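Local coordinates for uncharacterized protein (Acinetobacter baumannii, PDB 4PUX) that is of unknown function but adopts a beta-barrel-like fold of the DUF3237 family, within the wider allene oxide cyclase-like barrel clan, at residues 9-23 with 148-160. Residues are numbered along the deposited sequence; the frame is centred on the assembly and turned at random.
Sequences PIQLEPLAKFSVDLN and LGKAVIYDAYTLK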
# COMPACT_ATOMS: atom_id res chain seq x y z
N PRO A 9 3.95 15.27 -20.20
CA PRO A 9 4.69 14.12 -19.72
C PRO A 9 4.40 13.85 -18.23
O PRO A 9 4.01 14.76 -17.50
CB PRO A 9 6.16 14.51 -19.97
CG PRO A 9 6.15 16.00 -20.06
CD PRO A 9 4.81 16.42 -20.56
N ILE A 10 4.54 12.59 -17.80
CA ILE A 10 4.26 12.19 -16.43
C ILE A 10 5.56 12.22 -15.55
O ILE A 10 6.57 11.66 -15.95
CB ILE A 10 3.52 10.80 -16.50
CG1 ILE A 10 2.83 10.44 -15.21
CG2 ILE A 10 4.44 9.68 -17.03
CD1 ILE A 10 1.71 9.47 -15.45
N GLN A 11 5.51 12.89 -14.40
CA GLN A 11 6.62 12.89 -13.46
C GLN A 11 6.08 12.42 -12.10
O GLN A 11 4.97 12.76 -11.70
CB GLN A 11 7.24 14.30 -13.33
CG GLN A 11 7.70 14.95 -14.70
CD GLN A 11 8.91 14.25 -15.37
OE1 GLN A 11 9.60 13.43 -14.75
NE2 GLN A 11 9.18 14.60 -16.64
N LEU A 12 6.85 11.57 -11.44
CA LEU A 12 6.53 11.10 -10.10
C LEU A 12 7.36 11.86 -9.07
O LEU A 12 8.59 11.78 -9.07
CB LEU A 12 6.83 9.62 -9.97
CG LEU A 12 6.03 8.71 -10.88
CD1 LEU A 12 6.50 7.28 -10.68
CD2 LEU A 12 4.50 8.85 -10.61
N GLU A 13 6.67 12.60 -8.21
CA GLU A 13 7.32 13.43 -7.20
C GLU A 13 7.29 12.66 -5.87
O GLU A 13 6.20 12.30 -5.39
CB GLU A 13 6.59 14.77 -7.06
CG GLU A 13 7.21 15.72 -6.03
CD GLU A 13 6.49 17.06 -5.91
OE1 GLU A 13 5.32 17.18 -6.32
OE2 GLU A 13 7.10 18.00 -5.37
N PRO A 14 8.47 12.38 -5.27
CA PRO A 14 8.42 11.69 -3.94
C PRO A 14 7.56 12.45 -2.92
O PRO A 14 7.63 13.69 -2.82
CB PRO A 14 9.90 11.67 -3.50
CG PRO A 14 10.66 11.76 -4.81
CD PRO A 14 9.86 12.62 -5.71
N LEU A 15 6.68 11.72 -2.25
CA LEU A 15 5.79 12.23 -1.22
C LEU A 15 6.34 11.92 0.19
O LEU A 15 6.65 12.83 0.99
CB LEU A 15 4.36 11.67 -1.41
CG LEU A 15 3.36 12.17 -0.34
CD1 LEU A 15 3.21 13.71 -0.35
CD2 LEU A 15 2.00 11.51 -0.55
N ALA A 16 6.42 10.64 0.51
CA ALA A 16 7.00 10.16 1.77
C ALA A 16 7.25 8.68 1.74
O ALA A 16 6.63 7.95 0.95
CB ALA A 16 6.01 10.48 2.97
N LYS A 17 8.15 8.24 2.60
CA LYS A 17 8.38 6.81 2.88
C LYS A 17 7.51 6.41 4.07
O LYS A 17 7.58 7.01 5.13
CB LYS A 17 9.84 6.51 3.19
CG LYS A 17 10.08 5.01 3.53
CD LYS A 17 11.61 4.73 3.70
CE LYS A 17 11.92 3.24 3.69
NZ LYS A 17 13.28 2.97 3.11
N PHE A 18 6.65 5.43 3.83
CA PHE A 18 5.72 4.86 4.81
C PHE A 18 6.24 3.54 5.37
O PHE A 18 6.72 2.67 4.60
CB PHE A 18 4.34 4.60 4.18
CG PHE A 18 3.50 5.86 3.94
CD1 PHE A 18 3.84 6.78 2.94
CD2 PHE A 18 2.37 6.12 4.72
CE1 PHE A 18 3.07 7.92 2.70
CE2 PHE A 18 1.59 7.28 4.49
CZ PHE A 18 1.96 8.19 3.49
N SER A 19 6.04 3.38 6.66
CA SER A 19 6.34 2.14 7.37
C SER A 19 5.08 1.78 8.16
O SER A 19 4.76 2.43 9.14
CB SER A 19 7.60 2.35 8.25
OG SER A 19 8.69 2.82 7.46
N VAL A 20 4.33 0.79 7.69
CA VAL A 20 3.04 0.39 8.27
C VAL A 20 3.25 -0.82 9.18
O VAL A 20 3.83 -1.85 8.78
CB VAL A 20 1.99 0.04 7.18
CG1 VAL A 20 0.62 -0.15 7.83
CG2 VAL A 20 1.92 1.15 6.06
N ASP A 21 2.76 -0.69 10.41
CA ASP A 21 2.84 -1.78 11.41
C ASP A 21 1.52 -2.60 11.34
O ASP A 21 0.42 -2.02 11.34
CB ASP A 21 3.00 -1.21 12.81
CG ASP A 21 4.40 -0.69 13.08
OD1 ASP A 21 5.34 -1.15 12.42
OD2 ASP A 21 4.59 0.19 13.96
N LEU A 22 1.67 -3.94 11.34
CA LEU A 22 0.54 -4.90 11.30
C LEU A 22 0.64 -5.81 12.55
O LEU A 22 0.73 -7.04 12.44
CB LEU A 22 0.62 -5.74 10.02
CG LEU A 22 0.81 -4.94 8.74
CD1 LEU A 22 1.01 -5.89 7.57
CD2 LEU A 22 -0.36 -3.99 8.50
N ASN A 23 0.69 -5.17 13.74
CA ASN A 23 1.07 -5.88 14.97
C ASN A 23 -0.15 -6.46 15.74
O ASN A 23 -0.37 -6.21 16.94
CB ASN A 23 1.91 -4.95 15.88
CG ASN A 23 3.29 -4.56 15.31
OD1 ASN A 23 3.87 -3.52 15.74
ND2 ASN A 23 3.79 -5.29 14.39
N LEU A 148 7.70 -6.85 5.07
CA LEU A 148 8.84 -7.19 5.95
C LEU A 148 8.23 -7.76 7.25
O LEU A 148 8.00 -7.03 8.21
CB LEU A 148 9.73 -5.96 6.22
CG LEU A 148 11.03 -6.26 6.94
CD1 LEU A 148 11.99 -7.00 5.97
CD2 LEU A 148 11.68 -4.99 7.49
N GLY A 149 7.93 -9.05 7.24
CA GLY A 149 7.20 -9.69 8.33
C GLY A 149 5.86 -9.02 8.51
O GLY A 149 5.18 -8.74 7.53
N LYS A 150 5.53 -8.69 9.77
CA LYS A 150 4.25 -8.04 10.10
C LYS A 150 4.35 -6.51 9.94
O LYS A 150 4.10 -5.73 10.88
CB LYS A 150 3.81 -8.43 11.51
CG LYS A 150 3.41 -9.89 11.62
CD LYS A 150 3.01 -10.23 13.08
CE LYS A 150 3.13 -11.71 13.37
NZ LYS A 150 2.24 -12.51 12.53
N ALA A 151 4.78 -6.12 8.76
CA ALA A 151 4.96 -4.71 8.36
C ALA A 151 4.99 -4.62 6.85
O ALA A 151 5.28 -5.59 6.15
CB ALA A 151 6.28 -4.14 8.92
N VAL A 152 4.56 -3.47 6.33
CA VAL A 152 4.74 -3.11 4.93
C VAL A 152 5.47 -1.76 4.86
O VAL A 152 5.09 -0.79 5.55
CB VAL A 152 3.38 -3.00 4.19
CG1 VAL A 152 3.57 -2.45 2.76
CG2 VAL A 152 2.69 -4.35 4.16
N ILE A 153 6.53 -1.72 4.08
CA ILE A 153 7.29 -0.50 3.80
C ILE A 153 7.01 -0.09 2.37
O ILE A 153 7.07 -0.94 1.45
CB ILE A 153 8.84 -0.76 3.88
CG1 ILE A 153 9.22 -1.49 5.17
CG2 ILE A 153 9.63 0.56 3.70
CD1 ILE A 153 8.94 -0.73 6.40
N TYR A 154 6.70 1.18 2.12
CA TYR A 154 6.52 1.64 0.74
C TYR A 154 6.93 3.08 0.52
O TYR A 154 6.89 3.91 1.45
CB TYR A 154 5.09 1.40 0.27
CG TYR A 154 3.93 2.20 0.92
CD1 TYR A 154 3.56 3.49 0.43
CD2 TYR A 154 3.15 1.64 1.91
CE1 TYR A 154 2.45 4.17 0.91
CE2 TYR A 154 2.06 2.30 2.41
CZ TYR A 154 1.69 3.57 1.90
OH TYR A 154 0.58 4.22 2.43
N ASP A 155 7.39 3.35 -0.67
CA ASP A 155 7.70 4.70 -1.14
C ASP A 155 6.47 5.26 -1.89
O ASP A 155 6.01 4.65 -2.86
CB ASP A 155 8.90 4.69 -2.09
CG ASP A 155 10.20 4.28 -1.43
OD1 ASP A 155 10.38 4.50 -0.21
OD2 ASP A 155 11.06 3.74 -2.14
N ALA A 156 5.91 6.34 -1.38
CA ALA A 156 4.79 7.05 -1.99
C ALA A 156 5.24 8.19 -2.89
O ALA A 156 6.19 8.92 -2.53
CB ALA A 156 3.86 7.58 -0.92
N TYR A 157 4.54 8.35 -4.01
CA TYR A 157 4.78 9.41 -5.00
C TYR A 157 3.45 10.03 -5.43
O TYR A 157 2.45 9.32 -5.56
CB TYR A 157 5.45 8.85 -6.26
CG TYR A 157 6.74 8.08 -6.01
CD1 TYR A 157 6.72 6.74 -5.59
CD2 TYR A 157 8.00 8.69 -6.23
CE1 TYR A 157 7.89 6.06 -5.37
CE2 TYR A 157 9.17 7.99 -6.00
CZ TYR A 157 9.11 6.68 -5.59
OH TYR A 157 10.28 5.98 -5.39
N THR A 158 3.46 11.35 -5.72
CA THR A 158 2.34 11.98 -6.41
C THR A 158 2.67 12.07 -7.91
O THR A 158 3.83 12.18 -8.29
CB THR A 158 1.97 13.34 -5.83
OG1 THR A 158 3.11 14.22 -5.86
CG2 THR A 158 1.44 13.20 -4.40
N LEU A 159 1.62 12.05 -8.72
CA LEU A 159 1.74 12.38 -10.15
C LEU A 159 1.65 13.90 -10.32
O LEU A 159 0.69 14.53 -9.86
CB LEU A 159 0.64 11.72 -10.98
CG LEU A 159 0.87 10.27 -11.36
CD1 LEU A 159 0.91 9.32 -10.18
CD2 LEU A 159 -0.20 9.81 -12.35
N LYS A 160 2.76 14.42 -10.85
CA LYS A 160 2.93 15.79 -11.22
C LYS A 160 2.73 15.83 -12.76
O LYS A 160 3.28 15.00 -13.58
CB LYS A 160 4.35 16.24 -10.83
CG LYS A 160 4.58 17.72 -10.68
CD LYS A 160 6.05 17.97 -10.32
CE LYS A 160 6.35 19.44 -10.06
NZ LYS A 160 7.77 19.64 -9.60
OXT LYS A 160 2.07 16.59 -13.17
O HOH W 1 4.80 14.44 -3.71
O HOH W 2 6.20 -3.80 12.50
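The rings of F18 and Y154 lie almost parallel, planes at 5°, but offset, so that CB of F18 rather than its ring lies over the centre of the Y154 ring, 3.6 Å from its centroid, while OH of Y154 lies over one face of the F18 ring, displaced toward its rim near CD2. The pair belongs to the antiparallel join of the first and last strands, 12-21 and 151-159, of the barrel-like sheet. Y154 takes chi1 68°, its ring between backbone N and carbonyl carbon, which lays one ring face against CB and CG of F18. Obliquely to these rings come CG2 of V20, 3.8 Å from CE2 of Y154, and CB of A156, 3.7 Å from CE1 of F18. F48 of the adjacent strand 36-49 meets the F18 ring, and the Y154 hydroxyl is hydrogen-bonded to that of Y79. A classic beta bulge shifts the register: L15 and A16 both face A156, L15 N donating to A156 O from 32° out of the carbonyl plane and A156 N to A16 O. Toward the chain ends, CD2 of L12 packs on CD1 of L159 at 3.6 Å. A water bridges the strands, donating to E13 O at 3.1 Å and bonding T158 OG1 at 2.7 Å.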